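Local atomic coordinates of lambda phage protein with carbohydrate-binding module (Shewanella oneidensis, PDB entry 2A5Z), a protein that is of unknown function but binds magnesium and has a jelly-roll fold with a probable carbohydrate-binding module. Residues S52-M57 / S245-E250; N66-L71 / F103-L108; S175-S180 / T207-Y212; S151-E156 / F197-Y202; T73-L78 / S96-A101. All blocks are in the same frame, centred on the assembly; numbering follows the deposited sequence.

Contact 1: residues S52-M57 / S245-E250. With MG (magnesium ion), chain F.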
# COMPACT_ATOMS: atom_id res chain seq x y z
N SER C 52 -8.51 -4.55 5.81
CA SER C 52 -8.27 -4.29 7.23
C SER C 52 -6.96 -3.54 7.41
O SER C 52 -6.06 -3.64 6.57
CB SER C 52 -8.26 -5.59 8.03
OG SER C 52 -7.11 -6.35 7.72
N TYR C 53 -6.87 -2.78 8.49
CA TYR C 53 -5.62 -2.13 8.85
C TYR C 53 -5.42 -2.17 10.37
O TYR C 53 -6.36 -1.94 11.12
CB TYR C 53 -5.53 -0.71 8.28
CG TYR C 53 -4.21 -0.04 8.62
CD1 TYR C 53 -3.00 -0.64 8.26
CD2 TYR C 53 -4.18 1.16 9.32
CE1 TYR C 53 -1.78 -0.05 8.59
CE2 TYR C 53 -2.97 1.76 9.65
CZ TYR C 53 -1.78 1.14 9.28
OH TYR C 53 -0.59 1.72 9.61
N ASP C 54 -4.20 -2.49 10.80
CA ASP C 54 -3.89 -2.76 12.20
C ASP C 54 -3.03 -1.67 12.85
O ASP C 54 -2.51 -1.86 13.94
CB ASP C 54 -3.19 -4.13 12.33
CG ASP C 54 -3.51 -4.85 13.64
OD1 ASP C 54 -4.14 -4.27 14.53
OD2 ASP C 54 -3.13 -6.04 13.79
N PHE C 55 -2.85 -0.55 12.16
CA PHE C 55 -2.22 0.65 12.73
C PHE C 55 -0.82 0.45 13.34
O PHE C 55 -0.54 0.92 14.43
CB PHE C 55 -3.18 1.34 13.72
CG PHE C 55 -4.40 1.88 13.05
CD1 PHE C 55 -4.44 3.20 12.59
CD2 PHE C 55 -5.51 1.06 12.83
CE1 PHE C 55 -5.56 3.70 11.94
CE2 PHE C 55 -6.64 1.54 12.19
CZ PHE C 55 -6.67 2.87 11.74
N MSE C 56 0.04 -0.24 12.60
CA MSE C 56 1.43 -0.46 13.02
C MSE C 56 2.43 0.42 12.27
O MSE C 56 3.58 0.54 12.70
CB MSE C 56 1.81 -1.95 12.92
CG MSE C 56 2.25 -2.42 11.52
SE MSE C 56 0.93 -2.59 10.29
CE MSE C 56 0.33 -4.22 10.68
N MSE C 57 2.00 1.01 11.15
CA MSE C 57 2.90 1.81 10.30
C MSE C 57 3.19 3.19 10.89
O MSE C 57 2.35 3.77 11.59
CB MSE C 57 2.33 1.98 8.87
CG MSE C 57 1.96 0.69 8.13
SE MSE C 57 1.26 1.01 6.47
CE MSE C 57 2.65 1.90 5.76
N SER C 245 -8.52 6.19 20.68
CA SER C 245 -7.41 5.49 20.03
C SER C 245 -7.92 4.34 19.19
O SER C 245 -8.93 3.74 19.51
CB SER C 245 -6.42 4.96 21.07
OG SER C 245 -5.95 6.00 21.92
N ILE C 246 -7.22 4.03 18.10
CA ILE C 246 -7.63 2.90 17.24
C ILE C 246 -6.52 1.86 17.06
O ILE C 246 -5.36 2.19 16.78
CB ILE C 246 -8.24 3.37 15.88
CG1 ILE C 246 -8.76 2.17 15.05
CG2 ILE C 246 -7.26 4.28 15.10
CD1 ILE C 246 -9.78 2.52 13.97
N ASP C 247 -6.91 0.60 17.28
CA ASP C 247 -6.06 -0.57 17.14
C ASP C 247 -6.25 -1.17 15.74
O ASP C 247 -5.29 -1.46 15.04
CB ASP C 247 -6.44 -1.60 18.22
CG ASP C 247 -5.72 -2.94 18.08
OD1 ASP C 247 -4.62 -2.99 17.53
OD2 ASP C 247 -6.27 -3.97 18.55
N LEU C 248 -7.50 -1.32 15.32
CA LEU C 248 -7.82 -2.19 14.20
C LEU C 248 -9.18 -1.84 13.62
O LEU C 248 -10.13 -1.58 14.35
CB LEU C 248 -7.81 -3.65 14.69
CG LEU C 248 -8.24 -4.85 13.84
CD1 LEU C 248 -7.45 -4.91 12.55
CD2 LEU C 248 -8.06 -6.14 14.63
N ILE C 249 -9.25 -1.84 12.29
CA ILE C 249 -10.51 -1.69 11.58
C ILE C 249 -10.59 -2.78 10.50
O ILE C 249 -9.57 -3.15 9.93
CB ILE C 249 -10.69 -0.25 10.99
CG1 ILE C 249 -12.13 -0.03 10.48
CG2 ILE C 249 -9.62 0.08 9.93
CD1 ILE C 249 -12.49 1.44 10.22
N GLU C 250 -11.79 -3.30 10.26
CA GLU C 250 -12.03 -4.32 9.24
C GLU C 250 -13.28 -3.98 8.43
O GLU C 250 -14.29 -3.60 9.00
CB GLU C 250 -12.17 -5.70 9.91
CG GLU C 250 -12.61 -6.82 8.98
CD GLU C 250 -13.05 -8.07 9.73
OE1 GLU C 250 -12.25 -9.03 9.84
OE2 GLU C 250 -14.20 -8.10 10.22
MG MG F . -3.55 -2.55 15.70

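Contact 2: residues N66-L71 / F103-L108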
# COMPACT_ATOMS: atom_id res chain seq x y z
N ASN C 66 -4.01 -0.62 2.76
CA ASN C 66 -4.91 -1.75 2.47
C ASN C 66 -6.33 -1.33 2.04
O ASN C 66 -7.32 -1.84 2.56
CB ASN C 66 -4.96 -2.72 3.66
CG ASN C 66 -3.58 -3.10 4.17
OD1 ASN C 66 -2.62 -3.12 3.41
ND2 ASN C 66 -3.49 -3.40 5.47
N ASN C 67 -6.40 -0.39 1.09
CA ASN C 67 -7.66 0.16 0.53
C ASN C 67 -8.36 1.24 1.37
O ASN C 67 -9.28 1.90 0.89
CB ASN C 67 -8.68 -0.95 0.19
CG ASN C 67 -8.18 -1.92 -0.88
OD1 ASN C 67 -7.30 -1.58 -1.69
ND2 ASN C 67 -8.74 -3.13 -0.90
N ILE C 68 -7.92 1.40 2.62
CA ILE C 68 -8.61 2.23 3.62
C ILE C 68 -7.99 3.62 3.67
O ILE C 68 -6.77 3.74 3.78
CB ILE C 68 -8.57 1.57 5.03
CG1 ILE C 68 -9.33 0.23 5.00
CG2 ILE C 68 -9.17 2.49 6.12
CD1 ILE C 68 -8.75 -0.80 5.97
N SER C 69 -8.84 4.65 3.59
CA SER C 69 -8.42 6.05 3.70
C SER C 69 -8.06 6.37 5.14
O SER C 69 -8.77 5.96 6.05
CB SER C 69 -9.55 6.99 3.26
OG SER C 69 -10.04 6.64 1.98
N LEU C 70 -6.96 7.09 5.34
CA LEU C 70 -6.53 7.46 6.69
C LEU C 70 -6.35 8.97 6.69
O LEU C 70 -5.30 9.49 6.33
CB LEU C 70 -5.25 6.73 7.08
CG LEU C 70 -5.32 5.19 7.04
CD1 LEU C 70 -3.93 4.60 7.10
CD2 LEU C 70 -6.22 4.64 8.16
N LEU C 71 -7.41 9.65 7.10
CA LEU C 71 -7.56 11.06 6.78
C LEU C 71 -7.44 11.93 8.01
O LEU C 71 -8.21 11.78 8.96
CB LEU C 71 -8.90 11.29 6.08
CG LEU C 71 -9.10 10.49 4.78
CD1 LEU C 71 -10.49 10.69 4.20
CD2 LEU C 71 -8.05 10.89 3.77
N PHE C 103 -9.58 12.61 12.90
CA PHE C 103 -8.95 11.53 12.17
C PHE C 103 -10.02 10.55 11.72
O PHE C 103 -10.90 10.18 12.50
CB PHE C 103 -7.87 10.82 12.99
CG PHE C 103 -7.26 9.63 12.29
CD1 PHE C 103 -6.32 9.81 11.28
CD2 PHE C 103 -7.67 8.34 12.61
CE1 PHE C 103 -5.77 8.70 10.62
CE2 PHE C 103 -7.12 7.23 11.96
CZ PHE C 103 -6.18 7.41 10.96
N LEU C 104 -9.93 10.14 10.47
CA LEU C 104 -10.93 9.26 9.88
C LEU C 104 -10.25 8.07 9.22
O LEU C 104 -9.40 8.25 8.35
CB LEU C 104 -11.79 10.04 8.86
CG LEU C 104 -13.10 9.42 8.36
CD1 LEU C 104 -14.06 10.50 7.81
CD2 LEU C 104 -12.84 8.36 7.33
N ALA C 105 -10.62 6.86 9.64
CA ALA C 105 -10.23 5.65 8.94
C ALA C 105 -11.47 5.07 8.28
O ALA C 105 -12.37 4.56 8.95
CB ALA C 105 -9.57 4.63 9.90
N GLY C 106 -11.54 5.18 6.95
CA GLY C 106 -12.76 4.80 6.26
C GLY C 106 -12.64 4.53 4.78
O GLY C 106 -11.54 4.59 4.21
N MSE C 107 -13.79 4.21 4.18
CA MSE C 107 -13.91 3.96 2.74
C MSE C 107 -15.11 4.73 2.16
O MSE C 107 -15.97 5.22 2.91
CB MSE C 107 -14.03 2.45 2.45
CG MSE C 107 -12.74 1.62 2.75
SE MSE C 107 -12.74 -0.09 2.17
CE MSE C 107 -12.48 0.19 0.41
N LEU C 108 -15.16 4.85 0.84
CA LEU C 108 -16.27 5.51 0.14
C LEU C 108 -17.54 4.65 0.19
O LEU C 108 -17.47 3.42 0.11
CB LEU C 108 -15.91 5.80 -1.32
CG LEU C 108 -14.78 6.80 -1.57
CD1 LEU C 108 -14.17 6.61 -2.97
CD2 LEU C 108 -15.24 8.25 -1.35

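Contact 3: residues S175-S180 / T207-Y212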
# COMPACT_ATOMS: atom_id res chain seq x y z
N SER C 175 -31.01 4.60 23.25
CA SER C 175 -30.63 4.77 24.65
C SER C 175 -29.11 4.81 24.75
O SER C 175 -28.41 4.31 23.86
CB SER C 175 -31.20 3.64 25.52
OG SER C 175 -30.64 2.40 25.15
N THR C 176 -28.58 5.40 25.81
CA THR C 176 -27.14 5.53 25.92
C THR C 176 -26.53 4.44 26.78
O THR C 176 -27.16 3.95 27.72
CB THR C 176 -26.70 6.93 26.43
OG1 THR C 176 -26.99 7.04 27.82
CG2 THR C 176 -27.40 8.04 25.65
N TYR C 177 -25.31 4.05 26.44
CA TYR C 177 -24.51 3.18 27.27
C TYR C 177 -23.33 4.02 27.76
O TYR C 177 -22.59 4.57 26.95
CB TYR C 177 -24.05 1.95 26.48
CG TYR C 177 -23.20 1.00 27.29
CD1 TYR C 177 -23.78 -0.03 28.02
CD2 TYR C 177 -21.82 1.17 27.36
CE1 TYR C 177 -22.99 -0.89 28.79
CE2 TYR C 177 -21.03 0.33 28.12
CZ TYR C 177 -21.62 -0.70 28.83
OH TYR C 177 -20.82 -1.53 29.59
N ALA C 178 -23.16 4.13 29.08
CA ALA C 178 -22.05 4.91 29.63
C ALA C 178 -20.74 4.11 29.67
O ALA C 178 -20.68 3.01 30.22
CB ALA C 178 -22.40 5.48 31.01
N LEU C 179 -19.70 4.66 29.05
CA LEU C 179 -18.42 3.98 28.90
C LEU C 179 -17.47 4.30 30.04
O LEU C 179 -17.72 5.21 30.82
CB LEU C 179 -17.77 4.37 27.57
CG LEU C 179 -18.58 4.23 26.28
CD1 LEU C 179 -17.89 5.01 25.17
CD2 LEU C 179 -18.77 2.76 25.88
N SER C 180 -16.38 3.54 30.12
CA SER C 180 -15.32 3.81 31.08
C SER C 180 -14.10 4.35 30.35
O SER C 180 -13.87 3.99 29.19
CB SER C 180 -14.96 2.54 31.86
OG SER C 180 -16.01 2.15 32.74
N THR C 207 -17.95 -9.79 24.62
CA THR C 207 -19.24 -9.88 25.30
C THR C 207 -20.12 -8.71 24.88
O THR C 207 -19.69 -7.56 24.95
CB THR C 207 -19.04 -9.90 26.84
OG1 THR C 207 -18.23 -11.03 27.18
CG2 THR C 207 -20.37 -10.02 27.57
N GLN C 208 -21.35 -8.98 24.44
CA GLN C 208 -22.22 -7.90 23.98
C GLN C 208 -22.64 -7.00 25.14
O GLN C 208 -23.12 -7.47 26.17
CB GLN C 208 -23.44 -8.41 23.22
CG GLN C 208 -24.33 -7.27 22.69
CD GLN C 208 -25.39 -7.73 21.72
OE1 GLN C 208 -25.10 -8.43 20.75
NE2 GLN C 208 -26.62 -7.32 21.97
N LEU C 209 -22.44 -5.70 24.95
CA LEU C 209 -22.73 -4.68 25.97
C LEU C 209 -23.93 -3.83 25.59
O LEU C 209 -24.69 -3.38 26.45
CB LEU C 209 -21.50 -3.77 26.16
CG LEU C 209 -20.24 -4.36 26.80
CD1 LEU C 209 -19.13 -3.28 26.88
CD2 LEU C 209 -20.54 -4.93 28.18
N TYR C 210 -24.09 -3.59 24.28
CA TYR C 210 -25.11 -2.68 23.79
C TYR C 210 -25.36 -2.98 22.32
O TYR C 210 -24.42 -3.32 21.60
CB TYR C 210 -24.60 -1.24 23.94
CG TYR C 210 -25.50 -0.17 23.37
CD1 TYR C 210 -26.53 0.39 24.13
CD2 TYR C 210 -25.31 0.30 22.06
CE1 TYR C 210 -27.36 1.38 23.60
CE2 TYR C 210 -26.13 1.30 21.52
CZ TYR C 210 -27.15 1.84 22.30
OH TYR C 210 -27.97 2.82 21.79
N SER C 211 -26.61 -2.86 21.87
CA SER C 211 -26.89 -2.83 20.43
C SER C 211 -28.06 -1.90 20.10
O SER C 211 -28.95 -1.67 20.92
CB SER C 211 -27.13 -4.23 19.86
OG SER C 211 -28.46 -4.65 20.11
N TYR C 212 -28.02 -1.36 18.88
CA TYR C 212 -29.09 -0.50 18.37
C TYR C 212 -29.33 -0.84 16.91
O TYR C 212 -28.38 -0.94 16.14
CB TYR C 212 -28.70 0.97 18.51
CG TYR C 212 -29.73 1.94 17.99
CD1 TYR C 212 -30.82 2.31 18.77
CD2 TYR C 212 -29.62 2.49 16.71
CE1 TYR C 212 -31.78 3.19 18.31
CE2 TYR C 212 -30.58 3.39 16.23
CZ TYR C 212 -31.66 3.73 17.05
OH TYR C 212 -32.63 4.61 16.61

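Contact 4: residues S151-E156 / F197-Y202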
# COMPACT_ATOMS: atom_id res chain seq x y z
N SER C 151 -24.19 8.55 11.14
CA SER C 151 -25.12 7.47 11.42
C SER C 151 -24.33 6.21 11.84
O SER C 151 -23.42 5.77 11.14
CB SER C 151 -25.99 7.23 10.17
OG SER C 151 -26.34 5.87 10.06
N GLY C 152 -24.67 5.67 13.01
CA GLY C 152 -23.99 4.48 13.52
C GLY C 152 -23.90 4.52 15.03
O GLY C 152 -24.81 5.01 15.69
N LEU C 153 -22.81 3.99 15.59
CA LEU C 153 -22.56 4.16 17.02
C LEU C 153 -21.84 5.48 17.24
O LEU C 153 -20.72 5.68 16.76
CB LEU C 153 -21.76 3.01 17.62
CG LEU C 153 -21.72 3.02 19.16
CD1 LEU C 153 -22.97 2.36 19.75
CD2 LEU C 153 -20.45 2.35 19.68
N ILE C 154 -22.51 6.39 17.93
CA ILE C 154 -21.96 7.71 18.20
C ILE C 154 -21.49 7.77 19.65
O ILE C 154 -22.16 7.26 20.54
CB ILE C 154 -23.01 8.82 17.91
CG1 ILE C 154 -23.42 8.79 16.43
CG2 ILE C 154 -22.47 10.22 18.31
CD1 ILE C 154 -24.83 9.35 16.17
N ILE C 155 -20.33 8.37 19.88
CA ILE C 155 -19.83 8.53 21.24
C ILE C 155 -19.58 10.01 21.48
O ILE C 155 -18.68 10.59 20.88
CB ILE C 155 -18.53 7.69 21.47
CG1 ILE C 155 -18.80 6.19 21.22
CG2 ILE C 155 -17.95 7.96 22.88
CD1 ILE C 155 -17.56 5.32 21.13
N GLU C 156 -20.39 10.61 22.35
CA GLU C 156 -20.18 11.99 22.79
C GLU C 156 -19.80 11.98 24.26
O GLU C 156 -20.56 11.49 25.10
CB GLU C 156 -21.43 12.83 22.58
CG GLU C 156 -21.88 12.90 21.13
CD GLU C 156 -23.11 13.76 20.93
OE1 GLU C 156 -23.99 13.80 21.82
OE2 GLU C 156 -23.21 14.39 19.86
N PHE C 197 -29.35 0.29 9.57
CA PHE C 197 -28.13 -0.25 10.16
C PHE C 197 -28.36 -0.82 11.55
O PHE C 197 -29.32 -0.46 12.25
CB PHE C 197 -27.03 0.82 10.21
CG PHE C 197 -27.30 1.94 11.18
CD1 PHE C 197 -26.96 1.81 12.53
CD2 PHE C 197 -27.90 3.12 10.76
CE1 PHE C 197 -27.21 2.84 13.43
CE2 PHE C 197 -28.15 4.15 11.66
CZ PHE C 197 -27.80 4.00 12.99
N LYS C 198 -27.47 -1.73 11.94
CA LYS C 198 -27.40 -2.21 13.31
C LYS C 198 -25.98 -1.98 13.80
O LYS C 198 -25.02 -2.29 13.09
CB LYS C 198 -27.78 -3.69 13.38
CG LYS C 198 -27.70 -4.30 14.78
CD LYS C 198 -28.37 -5.66 14.84
CE LYS C 198 -28.56 -6.07 16.29
NZ LYS C 198 -29.58 -7.15 16.45
N VAL C 199 -25.86 -1.41 15.00
CA VAL C 199 -24.55 -1.30 15.66
C VAL C 199 -24.55 -2.10 16.95
O VAL C 199 -25.54 -2.13 17.69
CB VAL C 199 -24.10 0.17 15.98
CG1 VAL C 199 -23.63 0.86 14.71
CG2 VAL C 199 -25.21 0.96 16.67
N THR C 200 -23.43 -2.76 17.22
CA THR C 200 -23.26 -3.53 18.44
C THR C 200 -21.94 -3.18 19.08
O THR C 200 -20.89 -3.22 18.41
CB THR C 200 -23.35 -5.04 18.18
OG1 THR C 200 -24.58 -5.33 17.51
CG2 THR C 200 -23.31 -5.83 19.49
N LEU C 201 -21.99 -2.83 20.36
CA LEU C 201 -20.79 -2.58 21.16
C LEU C 201 -20.50 -3.79 22.05
O LEU C 201 -21.40 -4.35 22.68
CB LEU C 201 -20.98 -1.32 22.00
CG LEU C 201 -19.87 -0.87 22.95
CD1 LEU C 201 -18.72 -0.18 22.19
CD2 LEU C 201 -20.48 0.05 24.00
N TYR C 202 -19.24 -4.21 22.08
CA TYR C 202 -18.79 -5.34 22.86
C TYR C 202 -17.67 -4.92 23.81
O TYR C 202 -16.99 -3.90 23.59
CB TYR C 202 -18.24 -6.46 21.97
CG TYR C 202 -19.11 -6.88 20.80
CD1 TYR C 202 -19.92 -8.02 20.88
CD2 TYR C 202 -19.09 -6.16 19.60
CE1 TYR C 202 -20.70 -8.43 19.79
CE2 TYR C 202 -19.89 -6.55 18.51
CZ TYR C 202 -20.69 -7.69 18.62
OH TYR C 202 -21.47 -8.07 17.55

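Contact 5: residues T73-L78 / S96-A101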
# COMPACT_ATOMS: atom_id res chain seq x y z
N THR C 73 -7.44 15.89 9.37
CA THR C 73 -7.82 17.28 9.10
C THR C 73 -7.58 18.15 10.34
O THR C 73 -7.50 17.64 11.47
CB THR C 73 -9.30 17.42 8.64
OG1 THR C 73 -10.18 16.77 9.56
CG2 THR C 73 -9.50 16.82 7.26
N GLY C 74 -7.44 19.46 10.12
CA GLY C 74 -7.33 20.44 11.20
C GLY C 74 -6.08 20.30 12.06
O GLY C 74 -6.08 20.68 13.22
N ASN C 75 -5.01 19.77 11.47
CA ASN C 75 -3.75 19.50 12.17
C ASN C 75 -3.93 18.64 13.42
O ASN C 75 -3.29 18.88 14.45
CB ASN C 75 -3.02 20.81 12.51
CG ASN C 75 -2.76 21.65 11.28
OD1 ASN C 75 -1.82 21.39 10.53
ND2 ASN C 75 -3.60 22.65 11.05
N ILE C 76 -4.81 17.64 13.32
CA ILE C 76 -5.03 16.66 14.38
C ILE C 76 -3.68 16.04 14.75
O ILE C 76 -2.82 15.80 13.89
CB ILE C 76 -6.03 15.56 13.95
CG1 ILE C 76 -6.48 14.69 15.13
CG2 ILE C 76 -5.44 14.69 12.83
CD1 ILE C 76 -7.48 15.37 16.06
N SER C 77 -3.49 15.77 16.04
CA SER C 77 -2.22 15.29 16.51
C SER C 77 -2.22 13.76 16.62
O SER C 77 -2.76 13.19 17.57
CB SER C 77 -1.86 15.96 17.83
OG SER C 77 -0.58 15.57 18.26
N LEU C 78 -1.65 13.10 15.62
CA LEU C 78 -1.48 11.65 15.71
C LEU C 78 -0.26 11.39 16.58
O LEU C 78 0.85 11.81 16.24
CB LEU C 78 -1.34 11.01 14.32
CG LEU C 78 -2.41 11.27 13.26
CD1 LEU C 78 -2.11 10.45 12.02
CD2 LEU C 78 -3.83 10.98 13.77
N SER C 96 -6.08 19.46 18.51
CA SER C 96 -5.20 20.58 18.21
C SER C 96 -5.89 21.89 18.57
O SER C 96 -6.94 21.90 19.24
CB SER C 96 -4.83 20.57 16.73
OG SER C 96 -5.99 20.76 15.95
N THR C 97 -5.31 23.00 18.11
CA THR C 97 -5.88 24.32 18.34
C THR C 97 -6.87 24.72 17.24
O THR C 97 -7.29 25.88 17.17
CB THR C 97 -4.77 25.39 18.46
OG1 THR C 97 -3.97 25.37 17.27
CG2 THR C 97 -3.88 25.10 19.67
N THR C 98 -7.24 23.77 16.39
CA THR C 98 -8.25 23.97 15.35
C THR C 98 -9.50 23.19 15.71
O THR C 98 -9.43 21.98 15.95
CB THR C 98 -7.75 23.53 13.95
OG1 THR C 98 -6.51 24.18 13.64
CG2 THR C 98 -8.78 23.85 12.86
N ALA C 99 -10.64 23.88 15.75
CA ALA C 99 -11.93 23.25 16.03
C ALA C 99 -12.31 22.29 14.90
O ALA C 99 -12.05 22.57 13.72
CB ALA C 99 -13.01 24.30 16.23
N ASN C 100 -12.91 21.17 15.28
CA ASN C 100 -13.36 20.13 14.34
C ASN C 100 -12.26 19.27 13.72
O ASN C 100 -12.54 18.44 12.85
CB ASN C 100 -14.32 20.69 13.28
CG ASN C 100 -15.62 21.20 13.87
OD1 ASN C 100 -16.04 20.78 14.94
ND2 ASN C 100 -16.27 22.11 13.15
N ALA C 101 -11.02 19.44 14.18
CA ALA C 101 -9.92 18.56 13.77
C ALA C 101 -10.33 17.12 14.01
O ALA C 101 -10.98 16.80 15.03
CB ALA C 101 -8.66 18.89 14.55

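Contact 1: residues S52-M57 / S245-E250
Phe-55 presses its ring onto Ile-246 while Asp-54 and Asp-247, the residues next to them in the chain, share a magnesium ion. From CB, which lies 3.7 Å from Asp-247 O, the phenyl group runs out beside that carbonyl, turned there and onto Ile-246 by a chi1 of -65°, and CD2 comes to 3.4 Å from the same oxygen, at the ring edge. Further out, CE2 meets CG1 of Ile-246 at 3.6 Å and, near the ring plane, CG2 of Ile-249. CE1 and CZ lie under the CG2 methyl of Ile-246, a CH-pi contact 3.7 Å from the ring centroid and 16° off the normal. The opposite face carries CD2 of Tyr-53 over its centre, so the ring is held between a methyl group and a ring carbon.

The magnesium ion lies 2.2 Å from each of Asp-54 O, Asp-54 OD1, Asp-247 O and Asp-247 OD1, and the carbonyls of Phe-88 and Gly-89 complete six ligands. OD2 of Asp-54 pairs with Arg-259 of the second subunit, and that of Asp-247 with His-87 and the same arginine, so the site lies at a subunit interface. Beside the site, Tyr-53 and Ile-249 exchange two backbone hydrogen bonds, 3.1 Å from Tyr-53 N to Ile-249 O. Strand 48-53 lies, within this chain, at one margin of a six-strand antiparallel sheet, next to 245-254, whose classic bulge at Asp-247 and Leu-248 faces Tyr-123 of strand 119-125; strand 68-73 packs against Tyr-53 and Phe-55.

Contact 2: residues N66-L71 / F103-L108
The Phe-103 ring reaches Leu-70 and Leu-71 obliquely: CZ lies 3.9 Å from Leu-70 CD2, and CD1 is 3.6 Å from Leu-71 O. Leu-70 and Phe-103 run side by side in the same direction; with CG anti to the backbone N (chi1 176°) the phenyl group lies alongside the leucine, whose CD2 also meets the Ala-105 methyl at 3.8 Å. Leu-71 and Leu-104 form a hydrogen-bonded pair, 2.7 Å from Leu-71 N to Leu-104 O. Ser-69 and Gly-106 make a second such pair, with Leu-70 opposite Ala-105 between them.

At the end of the ladder Met-107 (selenomethionine) bends at chi3, 75°, and brings CE to 3.7 Å from Asn-67 O. The face of Ser-69, Leu-71 and Leu-104 turns to His-227, which bonds Ser-69 OG, and to His-58 of the third subunit. The other face, with Leu-70 and Ile-68, packs on Tyr-53 and Ile-249. The two strands are thus neighbours in the larger antiparallel sheet, with Leu-70 and Ile-68 facing the six-strand sheet, consistent with the jelly-roll sandwich reported for the protein.

Contact 3: residues S175-S180 / T207-Y212
This is a surface contact between two sheets: Ser-175 and Tyr-177, at the end of strand 169-178 in the large sheet, meet Leu-209 and Tyr-210 on strand 208-213, one of the two edge strands, within this chain, of the six-strand sheet. Side chains bridge the gap, since the CA atoms of Tyr-177 and Tyr-210 remain 6.8 Å apart. The single hydrogen bond runs from Tyr-210 OH to Ser-175 O, 2.6 Å, with the hydroxyl in the carbonyl plane. Gly-162 N bonds to the same hydroxyl, so two partners from the large sheet grip the end of this buried ring. Further back along the ring, CD1 of Tyr-210 touches CB of Tyr-177 at 3.8 Å.

Tyr-177 in turn swings out across the gap, its ring extended away from its own N (chi1 180°), and crosses Leu-209 at a slant. Leu-209 CB sits over one ring face, 4.1 Å from CZ of Tyr-177, and both methyls of the leucine reach the phenol oxygen, CD1 at 3.6 Å from OH. At the ring edge, in plane, lies CD2 of Leu-179.

Leu-209 and Tyr-210 can both aim their side chains at the opposing sheet, although adjacent strand residues normally alternate, because both stand opposite Leu-201. That is a classic beta bulge, here near the start of the last strand of one sheet of a beta sandwich.

Contact 4: residues S151-E156 / F197-Y202
Packing is tightest where Val-199 and Phe-197 meet the corner at Gly-152. Val-199 fits CG1 against the turned backbone, 3.4 Å from Leu-153 N, and Phe-197 CZ comes to 3.5 Å from Gly-152 N. Phe-197 has its CG between backbone N and carbonyl carbon (chi1 69°), which points the ring across to that corner. There the chain turns between strands 150-151 and 153-156 with a phi of 146°, a conformation suited to glycine, and the bare CA of Gly-152 faces CE1 of Phe-197 at 3.6 Å.

Toward the other end the fit relaxes. Leu-153 crosses Val-199 obliquely, CB to CB 4.0 Å, and meets Leu-201 at about a right angle through single methyls, CD2 to CD1, also 4.0 Å. Beyond this the two backbones diverge. The intervening side chains of strand 197-203 take the reverse direction: Thr-200 points away, and Lys-198 is exposed to solvent on the outer face. On the inner side, Phe-189 and Cys-187 of the neighbouring strand extend the apolar layer. Phe-197, Val-199 and Leu-201 of one sheet thus meet Leu-153 and its corner in the other, as in the core of a beta sandwich, consistent with the jelly-roll fold.

Contact 5: residues T73-L78 / S96-A101
Gly-74 O is the focus of the first shell: Ser-96 OG donates to it over 2.7 Å, the hydroxyl lying almost in line with the carbonyl, while Thr-98 CB and Ala-101 CB each stand 3.4 Å from the same oxygen. Beside the bond, Ser-96 CB comes to 3.2 Å from Asn-75 O. Nearby, Ile-76 CD1 meets Ala-101 CB at 4.0 Å, an apolar flank to the polar centre. CA of Gly-74 and CA of Ala-101 approach to 4.1 Å, closeness that the lack of a glycine side chain permits.

What aims the serine lies in the next shell. Its OG, turned between backbone N and carbonyl carbon (chi1 64°), also accepts from Thr-98 N over 3.3 Å, closing an ST turn. A type II beta turn from Thr-98 to Ala-101 follows and brings the alanine methyl back to Gly-74. On the other segment, Ile-76 N bonds Thr-73 O and tightens the bend in which Gly-74 has a positive phi. Further out, Thr-73 OG1 pairs with Ser-102 OG, and Asn-100 O takes Gln-233 NE2.

One hydroxyl thus both gives and receives, joining the two loops while fixing the shape of its own, so its rotation is probably well defined.

Contact 1 opens first, at 52-57, and closes last, at 245-250, so the other four nest in its loop. Within it, contact 2 opens at 66-71 and contact 5 at 73-78; contact 5 closes at 96-101, inside the loop that 103-108 then completes. Further along, contacts 4 and 3 open at 151-156 and 175-180, but 197-202 precedes 207-212, so they cross. Both join the two facing sheets, through neighbouring strands 197-203 and 208-213. Contacts 1 and 2 touch through Ser-52 and Asn-66, linking the end of strand 48-53, beside the metal site, to the loop before strand 68-73; contact 5, touching contact 2 through Leu-78 and Phe-103, ties the loop after 68-73 to that before 102-107.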